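PDB 1QHB: vanadium-dependent bromoperoxidase, which catalyses the halogenation of organic substrates by bromide and hydrogen peroxide, using vanadate as cofactor, and assembles as a homododecamer. Local coordinates for residues A[119-124]-A[306-311]; A[32-37]-A[399-404]; A[237-242]-A[531-536]. One frame throughout, in Å; residues are numbered along the deposited sequence.

Contact 1 of 3, residues A[119-124]-A[306-311]; sequences EVRGWE and DFRGFE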
ATOM      1  N   GLU A 119      39.417 -42.366  13.425  1.00 19.54           N
ATOM      2  CA  GLU A 119      39.017 -41.596  12.273  1.00 21.17           C
ATOM      3  C   GLU A 119      38.811 -40.153  12.784  1.00 21.74           C
ATOM      4  O   GLU A 119      39.010 -39.946  13.977  1.00 17.81           O
ATOM      5  CB  GLU A 119      37.747 -42.127  11.641  1.00 21.64           C
ATOM      6  CG  GLU A 119      37.996 -42.814  10.301  1.00 31.60           C
ATOM      7  CD  GLU A 119      38.561 -41.897   9.223  1.00 34.35           C
ATOM      8  OE1 GLU A 119      38.652 -40.668   9.426  1.00 26.06           O
ATOM      9  OE2 GLU A 119      38.944 -42.447   8.161  1.00 39.45           O
ATOM     10  N   VAL A 120      38.437 -39.248  11.897  1.00 19.75           N
ATOM     11  CA  VAL A 120      38.241 -37.861  12.206  1.00 17.19           C
ATOM     12  C   VAL A 120      36.817 -37.522  12.627  1.00 20.17           C
ATOM     13  O   VAL A 120      35.900 -38.273  12.307  1.00 19.83           O
ATOM     14  CB  VAL A 120      38.577 -36.940  11.002  1.00 22.15           C
ATOM     15  CG1 VAL A 120      40.028 -37.157  10.610  1.00 13.75           C
ATOM     16  CG2 VAL A 120      37.655 -37.213   9.828  1.00 19.28           C
ATOM     17  N   ARG A 121      36.647 -36.399  13.322  1.00 19.95           N
ATOM     18  CA  ARG A 121      35.273 -35.967  13.667  1.00 22.24           C
ATOM     19  C   ARG A 121      35.114 -34.611  12.977  1.00 21.95           C
ATOM     20  O   ARG A 121      36.140 -33.970  12.757  1.00 24.79           O
ATOM     21  CB  ARG A 121      35.008 -35.919  15.183  1.00 16.81           C
ATOM     22  CG  ARG A 121      36.000 -35.080  15.959  1.00 19.36           C
ATOM     23  CD  ARG A 121      35.731 -35.097  17.456  1.00 22.67           C
ATOM     24  NE  ARG A 121      34.382 -34.604  17.760  1.00 21.38           N
ATOM     25  CZ  ARG A 121      33.989 -33.997  18.860  1.00 26.83           C
ATOM     26  NH1 ARG A 121      34.849 -33.755  19.851  1.00 15.77           N
ATOM     27  NH2 ARG A 121      32.692 -33.662  18.906  1.00 17.49           N
ATOM     28  N   GLY A 122      33.904 -34.162  12.632  1.00 20.65           N
ATOM     29  CA  GLY A 122      33.703 -32.905  11.950  1.00 19.52           C
ATOM     30  C   GLY A 122      33.135 -31.796  12.817  1.00 21.82           C
ATOM     31  O   GLY A 122      32.815 -32.015  13.991  1.00 17.28           O
ATOM     32  N   TRP A 123      33.072 -30.583  12.253  1.00 21.45           N
ATOM     33  CA  TRP A 123      32.576 -29.433  13.035  1.00 21.92           C
ATOM     34  C   TRP A 123      31.088 -29.575  13.285  1.00 24.57           C
ATOM     35  O   TRP A 123      30.488 -30.162  12.404  1.00 19.82           O
ATOM     36  CB  TRP A 123      32.900 -28.123  12.339  1.00 18.87           C
ATOM     37  CG  TRP A 123      34.396 -27.961  12.236  1.00 21.38           C
ATOM     38  CD1 TRP A 123      35.224 -27.520  13.209  1.00 17.77           C
ATOM     39  CD2 TRP A 123      35.207 -28.234  11.091  1.00 14.99           C
ATOM     40  NE1 TRP A 123      36.533 -27.489  12.758  1.00 17.07           N
ATOM     41  CE2 TRP A 123      36.528 -27.916  11.454  1.00 16.84           C
ATOM     42  CE3 TRP A 123      34.946 -28.677   9.800  1.00 20.59           C
ATOM     43  CZ2 TRP A 123      37.606 -28.060  10.571  1.00 17.71           C
ATOM     44  CZ3 TRP A 123      36.016 -28.793   8.929  1.00 20.31           C
ATOM     45  CH2 TRP A 123      37.330 -28.500   9.315  1.00 20.03           C
ATOM     46  N   GLU A 124      30.593 -29.104  14.440  1.00 23.24           N
ATOM     47  CA  GLU A 124      29.171 -29.316  14.714  1.00 25.85           C
ATOM     48  C   GLU A 124      28.344 -28.096  14.375  1.00 22.59           C
ATOM     49  O   GLU A 124      28.406 -27.067  15.067  1.00 18.69           O
ATOM     50  CB  GLU A 124      29.010 -29.710  16.213  1.00 28.47           C
ATOM     51  CG  GLU A 124      29.996 -30.838  16.583  1.00 43.15           C
ATOM     52  CD  GLU A 124      30.073 -31.190  18.046  1.00 49.62           C
ATOM     53  OE1 GLU A 124      29.074 -31.759  18.561  1.00 48.53           O
ATOM     54  OE2 GLU A 124      31.099 -30.932  18.735  1.00 33.25           O
ATOM     55  N   ASP A 306      39.162 -38.885  16.724  1.00 16.43           N
ATOM     56  CA  ASP A 306      37.927 -39.026  17.453  1.00 14.49           C
ATOM     57  C   ASP A 306      38.120 -39.924  18.670  1.00 18.07           C
ATOM     58  O   ASP A 306      37.968 -41.147  18.598  1.00 18.59           O
ATOM     59  CB  ASP A 306      36.808 -39.552  16.560  1.00 12.72           C
ATOM     60  CG  ASP A 306      35.460 -39.375  17.222  1.00 19.63           C
ATOM     61  OD1 ASP A 306      35.421 -38.972  18.428  1.00 19.64           O
ATOM     62  OD2 ASP A 306      34.455 -39.585  16.538  1.00 20.25           O
ATOM     63  N   PHE A 307      38.401 -39.342  19.817  1.00 17.24           N
ATOM     64  CA  PHE A 307      38.561 -40.063  21.051  1.00 14.44           C
ATOM     65  C   PHE A 307      37.273 -40.155  21.855  1.00 16.38           C
ATOM     66  O   PHE A 307      37.402 -40.536  23.020  1.00 15.31           O
ATOM     67  CB  PHE A 307      39.600 -39.352  21.928  1.00 15.61           C
ATOM     68  CG  PHE A 307      40.989 -39.846  21.743  1.00 17.89           C
ATOM     69  CD1 PHE A 307      41.451 -40.979  22.394  1.00 17.70           C
ATOM     70  CD2 PHE A 307      41.873 -39.153  20.897  1.00 18.63           C
ATOM     71  CE1 PHE A 307      42.765 -41.391  22.212  1.00 19.39           C
ATOM     72  CE2 PHE A 307      43.163 -39.567  20.680  1.00 18.49           C
ATOM     73  CZ  PHE A 307      43.605 -40.688  21.368  1.00 17.50           C
ATOM     74  N   ARG A 308      36.106 -39.763  21.337  1.00 14.06           N
ATOM     75  CA  ARG A 308      34.896 -39.809  22.119  1.00 16.52           C
ATOM     76  C   ARG A 308      34.602 -41.208  22.629  1.00 16.86           C
ATOM     77  O   ARG A 308      34.539 -42.187  21.874  1.00 16.18           O
ATOM     78  CB  ARG A 308      33.654 -39.305  21.318  1.00 11.01           C
ATOM     79  CG  ARG A 308      33.737 -37.792  21.126  1.00 16.37           C
ATOM     80  CD  ARG A 308      32.641 -37.216  20.237  1.00 12.33           C
ATOM     81  NE  ARG A 308      32.763 -37.682  18.859  1.00 16.74           N
ATOM     82  CZ  ARG A 308      31.963 -37.401  17.861  1.00 20.11           C
ATOM     83  NH1 ARG A 308      30.883 -36.649  18.035  1.00 20.08           N
ATOM     84  NH2 ARG A 308      32.230 -37.934  16.657  1.00 16.36           N
ATOM     85  N   GLY A 309      34.249 -41.330  23.911  1.00 16.17           N
ATOM     86  CA  GLY A 309      33.813 -42.599  24.448  1.00 13.01           C
ATOM     87  C   GLY A 309      34.942 -43.359  25.063  1.00 15.42           C
ATOM     88  O   GLY A 309      34.727 -44.504  25.432  1.00 17.18           O
ATOM     89  N   PHE A 310      36.127 -42.768  25.134  1.00 15.92           N
ATOM     90  CA  PHE A 310      37.294 -43.436  25.699  1.00 16.30           C
ATOM     91  C   PHE A 310      37.416 -43.400  27.213  1.00 17.38           C
ATOM     92  O   PHE A 310      38.280 -44.059  27.808  1.00 18.33           O
ATOM     93  CB  PHE A 310      38.530 -42.811  25.067  1.00 14.36           C
ATOM     94  CG  PHE A 310      39.818 -43.594  25.238  1.00 15.89           C
ATOM     95  CD1 PHE A 310      39.990 -44.847  24.694  1.00 14.39           C
ATOM     96  CD2 PHE A 310      40.885 -42.990  25.879  1.00 15.05           C
ATOM     97  CE1 PHE A 310      41.192 -45.517  24.822  1.00 17.29           C
ATOM     98  CE2 PHE A 310      42.111 -43.644  26.022  1.00 20.67           C
ATOM     99  CZ  PHE A 310      42.220 -44.919  25.497  1.00 18.22           C
ATOM    100  N   GLU A 311      36.596 -42.675  27.964  1.00 15.25           N
ATOM    101  CA  GLU A 311      36.691 -42.696  29.406  1.00 15.67           C
ATOM    102  C   GLU A 311      36.315 -44.009  30.078  1.00 17.06           C
ATOM    103  O   GLU A 311      35.499 -44.793  29.606  1.00 17.39           O
ATOM    104  CB  GLU A 311      35.780 -41.594  29.980  1.00 11.04           C
ATOM    105  CG  GLU A 311      36.324 -40.233  29.580  1.00 13.76           C
ATOM    106  CD  GLU A 311      35.615 -39.733  28.316  1.00 19.02           C
ATOM    107  OE1 GLU A 311      34.819 -40.458  27.704  1.00 11.73           O
ATOM    108  OE2 GLU A 311      35.897 -38.558  27.968  1.00 14.74           O
TER

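Contact 2 of 3, residues A[32-37]-A[399-404]; sequences VPSFAN and FNIHRR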
ATOM      1  N   VAL A  32      22.094  -5.085  17.283  1.00 22.94           N
ATOM      2  CA  VAL A  32      23.364  -4.466  17.665  1.00 20.89           C
ATOM      3  C   VAL A  32      24.478  -5.245  16.968  1.00 21.68           C
ATOM      4  O   VAL A  32      24.397  -6.442  16.713  1.00 21.58           O
ATOM      5  CB  VAL A  32      23.617  -4.395  19.167  1.00 24.89           C
ATOM      6  CG1 VAL A  32      22.459  -3.633  19.853  1.00 26.44           C
ATOM      7  CG2 VAL A  32      23.729  -5.768  19.758  1.00 20.82           C
ATOM      8  N   PRO A  33      25.544  -4.538  16.627  1.00 19.51           N
ATOM      9  CA  PRO A  33      26.718  -5.138  16.013  1.00 15.17           C
ATOM     10  C   PRO A  33      27.521  -5.956  17.009  1.00 12.92           C
ATOM     11  O   PRO A  33      27.407  -5.755  18.217  1.00 11.48           O
ATOM     12  CB  PRO A  33      27.482  -3.932  15.461  1.00 14.49           C
ATOM     13  CG  PRO A  33      27.020  -2.765  16.230  1.00 16.47           C
ATOM     14  CD  PRO A  33      25.731  -3.110  16.924  1.00 18.14           C
ATOM     15  N   SER A  34      28.299  -6.931  16.525  1.00 10.86           N
ATOM     16  CA  SER A  34      29.122  -7.720  17.457  1.00  9.87           C
ATOM     17  C   SER A  34      30.568  -7.348  17.159  1.00 14.66           C
ATOM     18  O   SER A  34      30.965  -7.337  15.979  1.00 14.40           O
ATOM     19  CB  SER A  34      28.868  -9.198  17.211  1.00 14.23           C
ATOM     20  OG  SER A  34      27.639  -9.643  17.784  1.00 13.93           O
ATOM     21  N   PHE A  35      31.355  -6.952  18.151  1.00 13.01           N
ATOM     22  CA  PHE A  35      32.762  -6.612  17.897  1.00 11.03           C
ATOM     23  C   PHE A  35      33.645  -7.747  18.410  1.00 13.53           C
ATOM     24  O   PHE A  35      33.380  -8.254  19.488  1.00 13.61           O
ATOM     25  CB  PHE A  35      33.121  -5.314  18.632  1.00 11.70           C
ATOM     26  CG  PHE A  35      32.220  -4.176  18.221  1.00 16.62           C
ATOM     27  CD1 PHE A  35      32.446  -3.486  17.031  1.00 10.91           C
ATOM     28  CD2 PHE A  35      31.144  -3.814  19.028  1.00 11.33           C
ATOM     29  CE1 PHE A  35      31.615  -2.447  16.641  1.00 16.62           C
ATOM     30  CE2 PHE A  35      30.346  -2.750  18.648  1.00 11.22           C
ATOM     31  CZ  PHE A  35      30.564  -2.069  17.460  1.00 10.11           C
ATOM     32  N   ALA A  36      34.655  -8.170  17.658  1.00 11.17           N
ATOM     33  CA  ALA A  36      35.557  -9.209  18.175  1.00 10.72           C
ATOM     34  C   ALA A  36      36.766  -8.497  18.801  1.00 11.21           C
ATOM     35  O   ALA A  36      36.912  -7.308  18.526  1.00 10.90           O
ATOM     36  CB  ALA A  36      35.979 -10.156  17.062  1.00  5.52           C
ATOM     37  N   ASN A  37      37.615  -9.207  19.522  1.00 12.52           N
ATOM     38  CA  ASN A  37      38.771  -8.623  20.187  1.00 13.12           C
ATOM     39  C   ASN A  37      39.970  -8.295  19.301  1.00 16.58           C
ATOM     40  O   ASN A  37      40.895  -7.703  19.862  1.00 14.09           O
ATOM     41  CB  ASN A  37      39.185  -9.527  21.383  1.00  8.84           C
ATOM     42  CG  ASN A  37      39.808 -10.846  20.983  1.00 11.22           C
ATOM     43  OD1 ASN A  37      40.186 -11.089  19.834  1.00 12.51           O
ATOM     44  ND2 ASN A  37      39.985 -11.747  21.933  1.00  9.53           N
ATOM     45  N   PHE A 399      31.056 -19.046  15.980  1.00 10.65           N
ATOM     46  CA  PHE A 399      31.677 -19.234  14.679  1.00  9.49           C
ATOM     47  C   PHE A 399      31.760 -18.018  13.756  1.00 10.58           C
ATOM     48  O   PHE A 399      32.746 -17.907  13.013  1.00 12.72           O
ATOM     49  CB  PHE A 399      30.815 -20.270  13.965  1.00  8.29           C
ATOM     50  CG  PHE A 399      31.041 -21.696  14.289  1.00  8.54           C
ATOM     51  CD1 PHE A 399      32.143 -22.387  13.784  1.00  6.95           C
ATOM     52  CD2 PHE A 399      30.101 -22.394  15.069  1.00  7.04           C
ATOM     53  CE1 PHE A 399      32.308 -23.741  14.119  1.00 10.84           C
ATOM     54  CE2 PHE A 399      30.244 -23.732  15.357  1.00 12.26           C
ATOM     55  CZ  PHE A 399      31.371 -24.383  14.891  1.00 11.00           C
ATOM     56  N   ASN A 400      30.692 -17.203  13.722  1.00 10.86           N
ATOM     57  CA  ASN A 400      30.688 -16.127  12.750  1.00 11.64           C
ATOM     58  C   ASN A 400      31.425 -14.915  13.267  1.00 13.05           C
ATOM     59  O   ASN A 400      31.944 -14.217  12.397  1.00 13.32           O
ATOM     60  CB  ASN A 400      29.242 -15.744  12.381  1.00  5.32           C
ATOM     61  CG  ASN A 400      28.510 -16.915  11.759  1.00 11.27           C
ATOM     62  OD1 ASN A 400      27.894 -17.738  12.459  1.00 10.05           O
ATOM     63  ND2 ASN A 400      28.522 -16.996  10.415  1.00  9.78           N
ATOM     64  N   ILE A 401      31.460 -14.687  14.590  1.00  9.72           N
ATOM     65  CA  ILE A 401      32.137 -13.531  15.084  1.00  9.89           C
ATOM     66  C   ILE A 401      33.474 -13.785  15.770  1.00 11.29           C
ATOM     67  O   ILE A 401      34.495 -13.351  15.238  1.00 10.86           O
ATOM     68  CB  ILE A 401      31.232 -12.790  16.107  1.00  8.54           C
ATOM     69  CG1 ILE A 401      29.868 -12.454  15.505  1.00  9.98           C
ATOM     70  CG2 ILE A 401      31.898 -11.528  16.665  1.00  6.89           C
ATOM     71  CD1 ILE A 401      29.913 -11.523  14.304  1.00  6.20           C
ATOM     72  N   HIS A 402      33.550 -14.362  16.978  1.00  8.99           N
ATOM     73  CA  HIS A 402      34.799 -14.415  17.706  1.00  9.94           C
ATOM     74  C   HIS A 402      35.729 -15.572  17.454  1.00  9.99           C
ATOM     75  O   HIS A 402      36.906 -15.329  17.614  1.00 10.74           O
ATOM     76  CB  HIS A 402      34.508 -14.421  19.223  1.00  8.76           C
ATOM     77  CG  HIS A 402      33.506 -13.366  19.614  1.00 10.39           C
ATOM     78  ND1 HIS A 402      33.946 -12.099  19.891  1.00 11.56           N
ATOM     79  CD2 HIS A 402      32.151 -13.371  19.749  1.00  9.00           C
ATOM     80  CE1 HIS A 402      32.891 -11.334  20.193  1.00  7.10           C
ATOM     81  NE2 HIS A 402      31.815 -12.086  20.122  1.00  7.59           N
ATOM     82  N   ARG A 403      35.284 -16.784  17.163  1.00  7.91           N
ATOM     83  CA  ARG A 403      36.151 -17.915  16.957  1.00 10.08           C
ATOM     84  C   ARG A 403      37.283 -17.974  18.002  1.00 12.17           C
ATOM     85  O   ARG A 403      38.424 -18.158  17.611  1.00 12.42           O
ATOM     86  CB  ARG A 403      36.715 -17.870  15.517  1.00  5.95           C
ATOM     87  CG  ARG A 403      35.613 -18.236  14.481  1.00 10.19           C
ATOM     88  CD  ARG A 403      36.074 -18.010  13.066  1.00  8.97           C
ATOM     89  NE  ARG A 403      36.471 -16.628  12.673  1.00 11.49           N
ATOM     90  CZ  ARG A 403      35.675 -15.753  12.082  1.00 19.93           C
ATOM     91  NH1 ARG A 403      34.399 -16.007  11.819  1.00 10.80           N
ATOM     92  NH2 ARG A 403      36.081 -14.557  11.667  1.00  9.53           N
ATOM     93  N   ARG A 404      36.966 -17.932  19.294  1.00 12.03           N
ATOM     94  CA  ARG A 404      37.936 -18.030  20.373  1.00  9.48           C
ATOM     95  C   ARG A 404      38.458 -19.454  20.570  1.00 12.22           C
ATOM     96  O   ARG A 404      37.683 -20.440  20.506  1.00 10.12           O
ATOM     97  CB  ARG A 404      37.391 -17.487  21.681  1.00  7.33           C
ATOM     98  CG  ARG A 404      38.442 -17.460  22.812  1.00 10.54           C
ATOM     99  CD  ARG A 404      37.798 -17.059  24.127  1.00  7.58           C
ATOM    100  NE  ARG A 404      38.820 -16.702  25.132  1.00  9.40           N
ATOM    101  CZ  ARG A 404      38.491 -16.304  26.355  1.00 12.28           C
ATOM    102  NH1 ARG A 404      37.220 -16.158  26.776  1.00  6.29           N
ATOM    103  NH2 ARG A 404      39.440 -16.012  27.218  1.00 10.06           N
TER
HETATM  104  O   HOH W   1      36.642 -11.616  20.622  1.00 12.49           O

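Contact 3 of 3, residues A[237-242]-A[531-536]; sequences LSQFII and AGELNK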
ATOM      1  N   LEU A 237      26.894 -26.483  45.748  1.00 13.44           N
ATOM      2  CA  LEU A 237      25.934 -27.092  44.853  1.00 11.83           C
ATOM      3  C   LEU A 237      24.495 -26.683  45.151  1.00 13.18           C
ATOM      4  O   LEU A 237      23.989 -26.577  46.271  1.00  9.76           O
ATOM      5  CB  LEU A 237      26.008 -28.615  44.871  1.00 11.27           C
ATOM      6  CG  LEU A 237      27.334 -29.213  44.375  1.00 18.64           C
ATOM      7  CD1 LEU A 237      27.415 -30.676  44.769  1.00 12.75           C
ATOM      8  CD2 LEU A 237      27.508 -29.096  42.870  1.00 11.64           C
ATOM      9  N   SER A 238      23.821 -26.392  44.030  1.00  8.71           N
ATOM     10  CA  SER A 238      22.440 -25.971  44.096  1.00  9.76           C
ATOM     11  C   SER A 238      21.697 -27.115  44.720  1.00 11.26           C
ATOM     12  O   SER A 238      21.935 -28.287  44.335  1.00 13.05           O
ATOM     13  CB  SER A 238      21.939 -25.727  42.644  1.00 10.13           C
ATOM     14  OG  SER A 238      20.511 -25.552  42.677  1.00  8.39           O
ATOM     15  N   GLN A 239      20.655 -26.848  45.513  1.00 11.43           N
ATOM     16  CA  GLN A 239      19.847 -27.935  46.045  1.00  9.62           C
ATOM     17  C   GLN A 239      19.262 -28.759  44.910  1.00 12.93           C
ATOM     18  O   GLN A 239      19.004 -29.963  45.016  1.00 14.83           O
ATOM     19  CB  GLN A 239      18.646 -27.376  46.867  1.00  9.71           C
ATOM     20  CG  GLN A 239      19.092 -26.575  48.101  1.00 10.17           C
ATOM     21  CD  GLN A 239      19.868 -27.494  49.055  1.00 15.20           C
ATOM     22  OE1 GLN A 239      19.310 -28.458  49.598  1.00 12.55           O
ATOM     23  NE2 GLN A 239      21.148 -27.167  49.156  1.00  7.70           N
ATOM     24  N   PHE A 240      18.966 -28.146  43.776  1.00 13.18           N
ATOM     25  CA  PHE A 240      18.267 -28.783  42.671  1.00 10.16           C
ATOM     26  C   PHE A 240      19.050 -29.831  41.901  1.00 10.33           C
ATOM     27  O   PHE A 240      18.418 -30.548  41.075  1.00 11.05           O
ATOM     28  CB  PHE A 240      17.763 -27.683  41.694  1.00 12.11           C
ATOM     29  CG  PHE A 240      16.741 -26.765  42.336  1.00 13.56           C
ATOM     30  CD1 PHE A 240      15.618 -27.240  42.967  1.00 13.28           C
ATOM     31  CD2 PHE A 240      16.925 -25.405  42.301  1.00  8.83           C
ATOM     32  CE1 PHE A 240      14.686 -26.374  43.517  1.00 21.60           C
ATOM     33  CE2 PHE A 240      16.019 -24.532  42.879  1.00 10.99           C
ATOM     34  CZ  PHE A 240      14.904 -25.008  43.487  1.00 15.62           C
ATOM     35  N   ILE A 241      20.351 -29.929  42.125  1.00  7.58           N
ATOM     36  CA  ILE A 241      21.150 -30.967  41.478  1.00  9.90           C
ATOM     37  C   ILE A 241      21.520 -32.093  42.433  1.00 13.25           C
ATOM     38  O   ILE A 241      22.162 -33.058  41.990  1.00 13.27           O
ATOM     39  CB  ILE A 241      22.368 -30.342  40.773  1.00 11.83           C
ATOM     40  CG1 ILE A 241      22.803 -31.147  39.525  1.00  6.74           C
ATOM     41  CG2 ILE A 241      23.523 -29.983  41.665  1.00  8.46           C
ATOM     42  CD1 ILE A 241      23.872 -30.476  38.758  1.00  7.86           C
ATOM     43  N   ILE A 242      21.057 -32.077  43.684  1.00  9.28           N
ATOM     44  CA  ILE A 242      21.314 -33.137  44.627  1.00 12.48           C
ATOM     45  C   ILE A 242      20.069 -33.622  45.349  1.00 13.40           C
ATOM     46  O   ILE A 242      20.062 -34.799  45.728  1.00 16.64           O
ATOM     47  CB  ILE A 242      22.302 -32.790  45.758  1.00 13.69           C
ATOM     48  CG1 ILE A 242      21.906 -31.496  46.480  1.00 12.67           C
ATOM     49  CG2 ILE A 242      23.721 -32.764  45.238  1.00  8.01           C
ATOM     50  CD1 ILE A 242      22.813 -31.193  47.667  1.00 14.16           C
ATOM     51  N   ALA A 531      15.059 -18.320  43.479  1.00 12.13           N
ATOM     52  CA  ALA A 531      15.832 -17.577  42.480  1.00 13.41           C
ATOM     53  C   ALA A 531      17.322 -17.768  42.699  1.00 13.87           C
ATOM     54  O   ALA A 531      18.105 -17.899  41.721  1.00 13.68           O
ATOM     55  CB  ALA A 531      15.527 -16.083  42.489  1.00  9.08           C
ATOM     56  N   GLY A 532      17.776 -17.647  43.955  1.00 12.00           N
ATOM     57  CA  GLY A 532      19.228 -17.798  44.181  1.00  8.83           C
ATOM     58  C   GLY A 532      19.694 -19.225  43.920  1.00 10.99           C
ATOM     59  O   GLY A 532      20.798 -19.387  43.435  1.00 10.29           O
ATOM     60  N   GLU A 533      18.902 -20.277  44.185  1.00 10.70           N
ATOM     61  CA  GLU A 533      19.298 -21.645  43.921  1.00 10.14           C
ATOM     62  C   GLU A 533      19.144 -21.993  42.423  1.00 11.19           C
ATOM     63  O   GLU A 533      19.762 -22.947  41.942  1.00 10.97           O
ATOM     64  CB  GLU A 533      18.483 -22.625  44.774  1.00 12.44           C
ATOM     65  CG  GLU A 533      18.871 -22.602  46.264  1.00 12.39           C
ATOM     66  CD  GLU A 533      20.354 -22.941  46.425  1.00 14.03           C
ATOM     67  OE1 GLU A 533      20.706 -24.135  46.204  1.00 15.12           O
ATOM     68  OE2 GLU A 533      21.118 -22.001  46.719  1.00 11.43           O
ATOM     69  N   LEU A 534      18.325 -21.248  41.682  1.00  9.80           N
ATOM     70  CA  LEU A 534      18.206 -21.481  40.222  1.00 10.76           C
ATOM     71  C   LEU A 534      19.382 -20.814  39.546  1.00 10.18           C
ATOM     72  O   LEU A 534      20.057 -21.368  38.665  1.00 12.66           O
ATOM     73  CB  LEU A 534      16.899 -20.963  39.658  1.00  9.52           C
ATOM     74  CG  LEU A 534      15.640 -21.773  39.974  1.00 10.70           C
ATOM     75  CD1 LEU A 534      14.378 -20.985  39.551  1.00  6.91           C
ATOM     76  CD2 LEU A 534      15.677 -23.127  39.275  1.00  9.32           C
ATOM     77  N   ASN A 535      19.737 -19.607  40.022  1.00 10.13           N
ATOM     78  CA  ASN A 535      20.925 -18.920  39.550  1.00 11.02           C
ATOM     79  C   ASN A 535      22.139 -19.776  39.883  1.00 11.40           C
ATOM     80  O   ASN A 535      23.053 -19.973  39.080  1.00 14.52           O
ATOM     81  CB  ASN A 535      21.124 -17.515  40.155  1.00  8.09           C
ATOM     82  CG  ASN A 535      20.162 -16.461  39.668  1.00 15.20           C
ATOM     83  OD1 ASN A 535      19.401 -16.597  38.694  1.00 12.30           O
ATOM     84  ND2 ASN A 535      20.134 -15.314  40.356  1.00 12.28           N
ATOM     85  N   LYS A 536      22.207 -20.332  41.092  1.00 13.38           N
ATOM     86  CA  LYS A 536      23.338 -21.214  41.472  1.00 11.38           C
ATOM     87  C   LYS A 536      23.490 -22.410  40.531  1.00  8.93           C
ATOM     88  O   LYS A 536      24.594 -22.822  40.168  1.00 11.61           O
ATOM     89  CB  LYS A 536      23.109 -21.699  42.915  1.00  9.08           C
ATOM     90  CG  LYS A 536      24.335 -22.495  43.406  1.00 12.74           C
ATOM     91  CD  LYS A 536      24.222 -22.966  44.839  1.00 10.67           C
ATOM     92  CE  LYS A 536      24.276 -21.802  45.834  1.00  7.68           C
ATOM     93  NZ  LYS A 536      23.822 -22.167  47.205  1.00  7.22           N
TER
HETATM   94  O   HOH W   2      22.747 -25.277  47.971  1.00  9.37           O

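Contact 1 of 3, residues A[119-124]-A[306-311]
R121 and R308 form a stacked arginine pair between the loop leading into strand 123-124 and the loop after helix 295-302, at a partly buried place where a second subunit also comes in. Their guanidinium planes lie 22° from parallel, with centres 4.1 Å apart. NE of R121 sits above the centre of the R308 group, while CD of R308 sits over the centre of R121. The like charges are close, R121 NH2 standing 3.6 Å from R308 NH1, but each has an acid. R121 NH2 makes a salt bridge of 3.2 Å to E124 OE2. R308 grips D306 side-on, NE to OD1 and NH2 to OD2 at 2.8 Å, which fixes the rotation of the R308 group against R121. D306 OD1 also accepts from the backbone N of R308 at 3.1 Å, the two donors arriving from opposite faces of the carboxylate. The chain of R121 crosses D306 at about a right angle, its CB 3.9 Å from OD2. R121 CG lies between its backbone N and carbonyl carbon (chi1 54°), and a bend at chi3 (-59°) then turns the guanidinium over R308. The backbones are tied by one bond, D306 N to E119 O at 2.9 Å, while the E119 carboxylate turns to R99. In the second subunit, D369 takes R308 NH1, the calcium ligand D363 accepts from G122 N, and a parallel strand pairs with W123 and E124. The Asx turn at D306, with its side-on salt bridge, sets the R308 group against R121, whose side chain is about 7 Å from that of H478, probably an active-site residue.

Contact 2 of 3, residues A[32-37]-A[399-404]
A36 and H402 bring their backbones closest, CA to CA 5.3 Å, where the extended loop 32-37 passes the C-terminal end of helix 376-402. The helix finishes in a wide pi-type turn, and R403, with positive phi, leads the chain out of it. No direct hydrogen bond joins the segments. S34 CB nestles against the branches of I401, 3.8 Å from CG1 and 3.9 Å from CG2, and A36 CB lies 4.3 Å from the same CG2. That methyl also sits over the centre of the H402 ring, so it serves both the loop and the imidazole face. H402 CG stands anti to the carbonyl carbon (chi1 -47°), which brings the ring edge to the loop: F35 O lies near the ring plane, 3.2 Å from CE1. Q397, one residue before K398 of the vanadate site, hydrogen-bonds to both sides, NE2 to S34 OG and OE1 to H402 NE2. Q595 of a third subunit bonds to I401 O and to R403. R403 NH1 folds back to F399 O at 2.8 Å. A water closes the contact, accepting from N37 N at 2.8 Å and hydrogen-bonding to H402 ND1 at the same length.

Contact 3 of 3, residues A[237-242]-A[531-536]
E533 points from helix 530-548 into the loop 237-242, where S238 opens an ST turn whose polar atoms meet both the helix backbone and this one carboxylate. S238 OG, anti to its own nitrogen (chi1 169°), donates to E533 O at 2.8 Å, coming in tilted from the carbonyl plane, and accepts from F240 N at 3.2 Å; the hydroxyl thus closes the turn and ties it to the helix. The E533 carboxylate works with both oxygens. OE1 takes the backbone N-H of Q239 at 2.8 Å, nearly along its C-O axis, and OE2 uses its syn lone pair for the salt bridge to K536 NZ, one helical turn on, also 2.8 Å. A bend at chi2 (-59°) swings the acid across Q239, whose amide plane is turned 49° from the carboxylate and whose CG lies 3.5 Å from OE1. Replacing this glutamate by an alanine is likely to leave Q239 N without its acceptor and K536 NZ without its countercharge in a buried setting. The aliphatic part of K536 runs alongside the loop, its CD 3.5 Å from S238 N. F240 slants against the helix: CE2 meets E533 CB at 3.6 Å and L534 CD2, while helix 337-349 packs on the same side chain. Far from the annotated sites, the contact joins this loop to the start of the helix that carries R545 of the vanadate site. Q239 OE1 accepts from F510 N, and a water accepts from Q239 NE2 at 2.7 Å and donates to E533 OE1 and L237 O.

Along the chain the segments come in the order 32-37, 119-124, 237-242, 306-311, 399-404, 531-536, so contact 1 is nested inside the loop closed by contact 2, and contact 3 crosses both. Contacts 1 and 2 have centres 26 Å apart and touch, E124 O lying 3.8 Å from F399 CE2. Contact 3 lies on the other side of the chain's centre, its centre about 32 Å from that of contact 1 and 31 Å from that of contact 2. Helices 376-402 and 530-548 carry K398 and R545 of the vanadate site. Contacts 1 and 2 lie where subunits of the dodecamer meet, whereas contact 3 ties a loop to helix 530-548 inside one subunit.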